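Local coordinates for Alr2269 protein (Nostoc sp., PDB 3MC9) that probably takes part, through its periplasmic POTRA domains, in protein transport and beta-barrel biogenesis at the outer membrane, at residues A[65-70]-A[130-135]; A[136-141]-A[204-209]. One frame throughout, in Å; residues are numbered along the deposited sequence.

In the fold
From the N terminus, strand 62-71 is followed by two helices, with the short strand 95-96 between them, and strand 114-124 before the chain returns alongside its start. Contact 1 (65-70 with 130-135) closes this loop of 59 residues, putting the first and last long strands of the first POTRA domain side by side. The chain then runs straight from 130-135 into 136-141, the linker to the second domain. Contact 2 opens there and closes 62 residues later, when 204-209, the end of strand 199-206 and the turn after it, comes back against the linker. The two loops lie in series, neither crossing nor enclosing the other, with contact centres about 22 Å apart.

Contact 1: A[65-70]-A[130-135]; sequences SEVLVR and VSFIVQ
Val67 and Phe132 meet on the helix-covered face of the POTRA sheet, where strands 62-71 and 127-136 of the beta-alpha-alpha-beta-beta fold run parallel. Two valines of these strands meet the phenyl ring from different directions. Val67 CG1, anti to its own backbone N (chi1 175°), reaches the ring edge near its plane, 3.8 Å from Phe132 CD2. Val130 CG1, from two residues earlier in the same strand, lies over a ring face, offset toward the rim. A flat aromatic flanked by compact branched valines suits this buried layer, which is completed by Leu101 and Ile108 of helix 98-110 and, over Val69, by Val84 of helix 78-87.

The backbones are joined by five hydrogen bonds between even-numbered residues. Leu68 uses both its groups: its N donates to Val130 O at 2.8 Å, and its O accepts from Phe132 N at 2.8 Å. Arg70 does the same with Phe132 O and Val134 N. Ser131 and Ile133 turn their backbones to strand 114-124 instead, binding Ser120 and Gln118.

The other face carries mixed residues, fitting its partial exposure. Ser131 OG packs against Leu68 CB at 3.7 Å, a small hydroxyl beside an aliphatic stem. Glu66 sends its carboxylate to a salt bridge with Arg129. The chain of Arg70 bends at chi2 (-64°), folding the guanidinium back along its own strand, with Leu68 CB over the centre of one face. There Arg70 NH2 donates to Val69 O at 3.1 Å, approaching from above the carbonyl plane.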
ATOM      1  N   SER A  65     -12.058  16.948  17.829  1.00 34.00           N
ATOM      2  CA  SER A  65     -11.764  16.785  19.269  1.00 34.97           C
ATOM      3  C   SER A  65     -10.731  15.707  19.573  1.00 35.53           C
ATOM      4  O   SER A  65     -10.040  15.778  20.601  1.00 35.35           O
ATOM      5  CB  SER A  65     -13.030  16.468  20.071  1.00 35.22           C
ATOM      6  OG  SER A  65     -13.644  15.267  19.618  1.00 35.90           O
ATOM      7  N   GLU A  66     -10.659  14.700  18.705  1.00 35.57           N
ATOM      8  CA  GLU A  66      -9.868  13.491  18.976  1.00 36.57           C
ATOM      9  C   GLU A  66      -9.550  12.730  17.693  1.00 35.46           C
ATOM     10  O   GLU A  66     -10.387  12.621  16.807  1.00 34.07           O
ATOM     11  CB  GLU A  66     -10.636  12.575  19.929  1.00 38.06           C
ATOM     12  CG  GLU A  66      -9.749  11.927  20.982  1.00 42.90           C
ATOM     13  CD  GLU A  66     -10.499  10.986  21.928  1.00 48.90           C
ATOM     14  OE1 GLU A  66     -11.720  11.171  22.148  1.00 52.06           O
ATOM     15  OE2 GLU A  66      -9.851  10.062  22.467  1.00 53.13           O
ATOM     16  N   VAL A  67      -8.315  12.247  17.592  1.00 35.83           N
ATOM     17  CA  VAL A  67      -7.917  11.372  16.494  1.00 35.86           C
ATOM     18  C   VAL A  67      -7.510  10.048  17.079  1.00 37.24           C
ATOM     19  O   VAL A  67      -6.663   9.994  17.968  1.00 38.31           O
ATOM     20  CB  VAL A  67      -6.751  11.947  15.651  1.00 35.63           C
ATOM     21  CG1 VAL A  67      -6.306  10.920  14.577  1.00 33.34           C
ATOM     22  CG2 VAL A  67      -7.181  13.246  14.991  1.00 32.65           C
ATOM     23  N   LEU A  68      -8.139   8.986  16.601  1.00 38.40           N
ATOM     24  CA  LEU A  68      -7.796   7.631  17.018  1.00 40.21           C
ATOM     25  C   LEU A  68      -7.280   6.890  15.780  1.00 40.36           C
ATOM     26  O   LEU A  68      -7.824   7.035  14.679  1.00 39.72           O
ATOM     27  CB  LEU A  68      -9.016   6.902  17.617  1.00 40.85           C
ATOM     28  CG  LEU A  68      -9.826   7.580  18.739  1.00 42.87           C
ATOM     29  CD1 LEU A  68     -10.921   6.632  19.323  1.00 44.56           C
ATOM     30  CD2 LEU A  68      -8.920   8.058  19.851  1.00 44.20           C
ATOM     31  N   VAL A  69      -6.205   6.132  15.952  1.00 41.50           N
ATOM     32  CA  VAL A  69      -5.684   5.278  14.886  1.00 42.03           C
ATOM     33  C   VAL A  69      -5.902   3.855  15.350  1.00 43.67           C
ATOM     34  O   VAL A  69      -5.420   3.493  16.413  1.00 44.63           O
ATOM     35  CB  VAL A  69      -4.192   5.515  14.654  1.00 41.89           C
ATOM     36  CG1 VAL A  69      -3.650   4.494  13.659  1.00 42.35           C
ATOM     37  CG2 VAL A  69      -3.950   6.945  14.169  1.00 40.78           C
ATOM     38  N   ARG A  70      -6.644   3.061  14.579  1.00 45.03           N
ATOM     39  CA  ARG A  70      -7.059   1.724  15.023  1.00 47.12           C
ATOM     40  C   ARG A  70      -6.822   0.660  13.953  1.00 47.42           C
ATOM     41  O   ARG A  70      -6.997   0.932  12.776  1.00 46.22           O
ATOM     42  CB  ARG A  70      -8.555   1.709  15.385  1.00 47.82           C
ATOM     43  CG  ARG A  70      -8.943   2.536  16.603  1.00 50.22           C
ATOM     44  CD  ARG A  70      -8.304   1.996  17.880  1.00 54.21           C
ATOM     45  NE  ARG A  70      -8.690   2.772  19.058  1.00 57.48           N
ATOM     46  CZ  ARG A  70      -7.948   3.717  19.644  1.00 59.63           C
ATOM     47  NH1 ARG A  70      -8.426   4.351  20.714  1.00 60.31           N
ATOM     48  NH2 ARG A  70      -6.733   4.037  19.185  1.00 59.81           N
ATOM     49  N   VAL A 130     -12.216  11.567  15.095  1.00 34.54           N
ATOM     50  CA  VAL A 130     -11.898  10.966  13.787  1.00 33.72           C
ATOM     51  C   VAL A 130     -11.091   9.696  14.017  1.00 34.02           C
ATOM     52  O   VAL A 130     -10.003   9.739  14.596  1.00 33.75           O
ATOM     53  CB  VAL A 130     -11.122  11.943  12.878  1.00 33.41           C
ATOM     54  CG1 VAL A 130     -10.696  11.264  11.576  1.00 32.56           C
ATOM     55  CG2 VAL A 130     -11.971  13.192  12.564  1.00 33.30           C
ATOM     56  N   SER A 131     -11.653   8.566  13.592  1.00 34.51           N
ATOM     57  CA  SER A 131     -10.961   7.289  13.651  1.00 34.79           C
ATOM     58  C   SER A 131     -10.394   6.914  12.285  1.00 34.38           C
ATOM     59  O   SER A 131     -11.121   6.835  11.293  1.00 34.63           O
ATOM     60  CB  SER A 131     -11.897   6.200  14.181  1.00 35.79           C
ATOM     61  OG  SER A 131     -12.100   6.370  15.571  1.00 35.99           O
ATOM     62  N   PHE A 132      -9.083   6.730  12.232  1.00 34.31           N
ATOM     63  CA  PHE A 132      -8.433   6.192  11.048  1.00 34.13           C
ATOM     64  C   PHE A 132      -8.296   4.714  11.317  1.00 35.01           C
ATOM     65  O   PHE A 132      -7.602   4.310  12.258  1.00 35.96           O
ATOM     66  CB  PHE A 132      -7.080   6.844  10.791  1.00 33.50           C
ATOM     67  CG  PHE A 132      -7.183   8.279  10.352  1.00 33.51           C
ATOM     68  CD1 PHE A 132      -7.579   8.600   9.052  1.00 32.86           C
ATOM     69  CD2 PHE A 132      -6.917   9.310  11.242  1.00 32.91           C
ATOM     70  CE1 PHE A 132      -7.696   9.924   8.650  1.00 31.99           C
ATOM     71  CE2 PHE A 132      -7.032  10.630  10.850  1.00 34.06           C
ATOM     72  CZ  PHE A 132      -7.431  10.944   9.552  1.00 32.96           C
ATOM     73  N   ILE A 133      -8.997   3.913  10.522  1.00 35.82           N
ATOM     74  CA  ILE A 133      -8.997   2.471  10.696  1.00 36.74           C
ATOM     75  C   ILE A 133      -8.167   1.882   9.576  1.00 37.42           C
ATOM     76  O   ILE A 133      -8.448   2.078   8.396  1.00 37.20           O
ATOM     77  CB  ILE A 133     -10.435   1.910  10.730  1.00 37.61           C
ATOM     78  CG1 ILE A 133     -11.202   2.556  11.890  1.00 37.73           C
ATOM     79  CG2 ILE A 133     -10.420   0.375  10.884  1.00 36.94           C
ATOM     80  CD1 ILE A 133     -12.668   2.756  11.627  1.00 40.20           C
ATOM     81  N   VAL A 134      -7.107   1.183   9.956  1.00 38.63           N
ATOM     82  CA  VAL A 134      -6.116   0.744   8.998  1.00 38.97           C
ATOM     83  C   VAL A 134      -5.905  -0.760   9.141  1.00 40.62           C
ATOM     84  O   VAL A 134      -6.032  -1.310  10.233  1.00 41.61           O
ATOM     85  CB  VAL A 134      -4.792   1.496   9.189  1.00 38.61           C
ATOM     86  CG1 VAL A 134      -5.021   3.016   9.136  1.00 37.82           C
ATOM     87  CG2 VAL A 134      -4.116   1.105  10.498  1.00 38.81           C
ATOM     88  N   GLN A 135      -5.599  -1.410   8.026  1.00 41.03           N
ATOM     89  CA  GLN A 135      -5.345  -2.844   7.992  1.00 42.18           C
ATOM     90  C   GLN A 135      -3.924  -3.016   7.515  1.00 41.89           C
ATOM     91  O   GLN A 135      -3.638  -2.802   6.338  1.00 41.85           O
ATOM     92  CB  GLN A 135      -6.322  -3.546   7.049  1.00 42.75           C
ATOM     93  CG  GLN A 135      -6.206  -5.076   7.013  1.00 45.36           C
ATOM     94  CD  GLN A 135      -6.068  -5.728   8.391  1.00 48.29           C
ATOM     95  OE1 GLN A 135      -5.052  -6.353   8.677  1.00 52.36           O
ATOM     96  NE2 GLN A 135      -7.087  -5.597   9.234  1.00 48.73           N
TER

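Contact 2: A[136-141]-A[204-209]; sequences PNPVLS and PQVSEN
Pro138 faces Val206, Ser207 and Glu208 where the linker between two POTRA domains passes the beta turn that joins strands 199-206 and 211-217 of the second domain. The touching parts run at 78° to each other, so the chains cross rather than pair as strands, and the small buried area of 192 Å² belongs to a surface contact.

Van der Waals packing centres on the proline ring. Its CG lies 3.9 Å from Val206 CG1, with Pro138 CD slightly farther from the same methyl. Holding CG1 anti to the backbone N (chi1 -170°), Val206 directs this branch to the ring. The ring carbons rest on backbone oxygens of the turn as well: Pro138 CG is 3.5 Å from Ser207 O, and CB is 3.6 Å from Glu208 O. Proline suits a linker because its ring restricts the backbone while offering an apolar surface to the turn.

Polar contact comes at the far end of the linker. The hydroxyl of Ser141, set between backbone N and carbonyl carbon by a chi1 of 58°, faces the carbonyls that end the turn. Ser141 also shares a backbone hydrogen bond with Gly210, just ahead of the parallel pairing of strands 142-146 and 211-217. Nearer its start the linker is tied to both domains: Asn137 bonds through its backbone to Phe113 and through ND2 to Leu174 O. Within the contact, Ser141 OG lies 3.0 Å from Asn209 O, but its single proton could instead serve a weak bond to Gly210 O.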
ATOM      1  N   PRO A 136      -3.007  -3.353   8.436  1.00 42.20           N
ATOM      2  CA  PRO A 136      -1.628  -3.560   8.018  1.00 42.09           C
ATOM      3  C   PRO A 136      -1.512  -4.636   6.941  1.00 42.29           C
ATOM      4  O   PRO A 136      -2.277  -5.601   6.935  1.00 42.55           O
ATOM      5  CB  PRO A 136      -0.924  -4.011   9.306  1.00 43.16           C
ATOM      6  CG  PRO A 136      -1.793  -3.545  10.413  1.00 43.64           C
ATOM      7  CD  PRO A 136      -3.184  -3.511   9.889  1.00 42.62           C
ATOM      8  N   ASN A 137      -0.561  -4.455   6.031  1.00 41.85           N
ATOM      9  CA  ASN A 137      -0.258  -5.483   5.027  1.00 42.13           C
ATOM     10  C   ASN A 137       0.194  -6.757   5.735  1.00 43.55           C
ATOM     11  O   ASN A 137       0.753  -6.687   6.833  1.00 44.18           O
ATOM     12  CB  ASN A 137       0.871  -5.027   4.107  1.00 41.66           C
ATOM     13  CG  ASN A 137       0.413  -4.063   3.021  1.00 39.88           C
ATOM     14  OD1 ASN A 137      -0.686  -4.181   2.478  1.00 40.46           O
ATOM     15  ND2 ASN A 137       1.275  -3.123   2.682  1.00 36.58           N
ATOM     16  N   PRO A 138      -0.026  -7.921   5.112  1.00 45.23           N
ATOM     17  CA  PRO A 138       0.526  -9.131   5.696  1.00 45.82           C
ATOM     18  C   PRO A 138       2.030  -9.201   5.471  1.00 44.70           C
ATOM     19  O   PRO A 138       2.575  -8.411   4.693  1.00 43.56           O
ATOM     20  CB  PRO A 138      -0.159 -10.235   4.898  1.00 46.28           C
ATOM     21  CG  PRO A 138      -0.315  -9.644   3.546  1.00 45.22           C
ATOM     22  CD  PRO A 138      -0.563  -8.167   3.765  1.00 45.04           C
ATOM     23  N   VAL A 139       2.689 -10.132   6.150  1.00 45.26           N
ATOM     24  CA  VAL A 139       4.117 -10.390   5.933  1.00 44.89           C
ATOM     25  C   VAL A 139       4.274 -10.941   4.519  1.00 44.13           C
ATOM     26  O   VAL A 139       3.529 -11.826   4.118  1.00 43.86           O
ATOM     27  CB  VAL A 139       4.663 -11.409   6.954  1.00 46.47           C
ATOM     28  CG1 VAL A 139       6.148 -11.666   6.729  1.00 47.01           C
ATOM     29  CG2 VAL A 139       4.413 -10.920   8.386  1.00 46.97           C
ATOM     30  N   LEU A 140       5.206 -10.386   3.745  1.00 43.85           N
ATOM     31  CA  LEU A 140       5.433 -10.864   2.368  1.00 43.30           C
ATOM     32  C   LEU A 140       6.080 -12.247   2.390  1.00 44.84           C
ATOM     33  O   LEU A 140       7.214 -12.407   2.866  1.00 45.64           O
ATOM     34  CB  LEU A 140       6.303  -9.878   1.581  1.00 41.93           C
ATOM     35  CG  LEU A 140       6.603 -10.228   0.121  1.00 40.45           C
ATOM     36  CD1 LEU A 140       5.327 -10.197  -0.735  1.00 38.09           C
ATOM     37  CD2 LEU A 140       7.645  -9.292  -0.439  1.00 36.88           C
ATOM     38  N   SER A 141       5.362 -13.249   1.888  1.00 45.54           N
ATOM     39  CA  SER A 141       5.926 -14.591   1.783  1.00 46.94           C
ATOM     40  C   SER A 141       6.562 -14.791   0.413  1.00 46.91           C
ATOM     41  O   SER A 141       7.656 -15.362   0.313  1.00 47.87           O
ATOM     42  CB  SER A 141       4.876 -15.673   2.055  1.00 48.36           C
ATOM     43  OG  SER A 141       3.779 -15.567   1.169  1.00 47.51           O
ATOM     44  N   PRO A 204      -0.609  -4.686  -8.060  1.00 44.28           N
ATOM     45  CA  PRO A 204      -0.224  -5.964  -7.434  1.00 44.50           C
ATOM     46  C   PRO A 204      -1.378  -6.578  -6.622  1.00 46.54           C
ATOM     47  O   PRO A 204      -2.009  -5.867  -5.828  1.00 47.20           O
ATOM     48  CB  PRO A 204       0.933  -5.582  -6.504  1.00 43.46           C
ATOM     49  CG  PRO A 204       1.380  -4.225  -6.914  1.00 43.25           C
ATOM     50  CD  PRO A 204       0.235  -3.564  -7.620  1.00 44.18           C
ATOM     51  N   GLN A 205      -1.662  -7.864  -6.829  1.00 47.61           N
ATOM     52  CA  GLN A 205      -2.687  -8.550  -6.022  1.00 50.05           C
ATOM     53  C   GLN A 205      -2.058  -9.334  -4.858  1.00 49.29           C
ATOM     54  O   GLN A 205      -1.214 -10.226  -5.047  1.00 48.60           O
ATOM     55  CB  GLN A 205      -3.650  -9.403  -6.876  1.00 52.11           C
ATOM     56  CG  GLN A 205      -3.006 -10.367  -7.854  1.00 54.50           C
ATOM     57  CD  GLN A 205      -3.520 -10.224  -9.300  1.00 58.15           C
ATOM     58  OE1 GLN A 205      -4.715 -10.074  -9.540  1.00 61.97           O
ATOM     59  NE2 GLN A 205      -2.601 -10.289 -10.261  1.00 59.37           N
ATOM     60  N   VAL A 206      -2.471  -8.954  -3.652  1.00 49.41           N
ATOM     61  CA  VAL A 206      -1.896  -9.464  -2.412  1.00 49.19           C
ATOM     62  C   VAL A 206      -2.859 -10.404  -1.703  1.00 51.44           C
ATOM     63  O   VAL A 206      -4.010 -10.051  -1.445  1.00 52.76           O
ATOM     64  CB  VAL A 206      -1.558  -8.328  -1.430  1.00 48.21           C
ATOM     65  CG1 VAL A 206      -0.738  -8.867  -0.258  1.00 46.90           C
ATOM     66  CG2 VAL A 206      -0.814  -7.218  -2.134  1.00 46.70           C
ATOM     67  N   SER A 207      -2.376 -11.597  -1.377  1.00 52.40           N
ATOM     68  CA  SER A 207      -3.149 -12.546  -0.575  1.00 54.68           C
ATOM     69  C   SER A 207      -2.969 -12.275   0.901  1.00 55.02           C
ATOM     70  O   SER A 207      -1.924 -11.783   1.318  1.00 53.67           O
ATOM     71  CB  SER A 207      -2.697 -13.977  -0.857  1.00 55.31           C
ATOM     72  OG  SER A 207      -3.399 -14.524  -1.943  1.00 57.41           O
ATOM     73  N   GLU A 208      -3.976 -12.645   1.693  1.00 57.46           N
ATOM     74  CA  GLU A 208      -3.860 -12.651   3.154  1.00 58.12           C
ATOM     75  C   GLU A 208      -2.676 -13.502   3.628  1.00 57.73           C
ATOM     76  O   GLU A 208      -2.108 -13.220   4.680  1.00 57.77           O
ATOM     77  CB  GLU A 208      -5.155 -13.137   3.820  1.00 60.66           C
ATOM     78  CG  GLU A 208      -6.169 -12.031   4.116  1.00 61.60           C
ATOM     79  CD  GLU A 208      -7.256 -12.463   5.120  1.00 64.50           C
ATOM     80  OE1 GLU A 208      -6.920 -13.041   6.176  1.00 63.82           O
ATOM     81  OE2 GLU A 208      -8.449 -12.209   4.858  1.00 66.50           O
ATOM     82  N   ASN A 209      -2.306 -14.525   2.853  1.00 57.71           N
ATOM     83  CA  ASN A 209      -1.088 -15.316   3.125  1.00 57.51           C
ATOM     84  C   ASN A 209       0.211 -14.636   2.650  1.00 54.54           C
ATOM     85  O   ASN A 209       1.274 -15.245   2.696  1.00 54.86           O
ATOM     86  CB  ASN A 209      -1.153 -16.726   2.499  1.00 59.44           C
ATOM     87  CG  ASN A 209      -2.567 -17.165   2.162  1.00 63.42           C
ATOM     88  OD1 ASN A 209      -3.328 -16.422   1.524  1.00 65.93           O
ATOM     89  ND2 ASN A 209      -2.928 -18.376   2.584  1.00 67.07           N
TER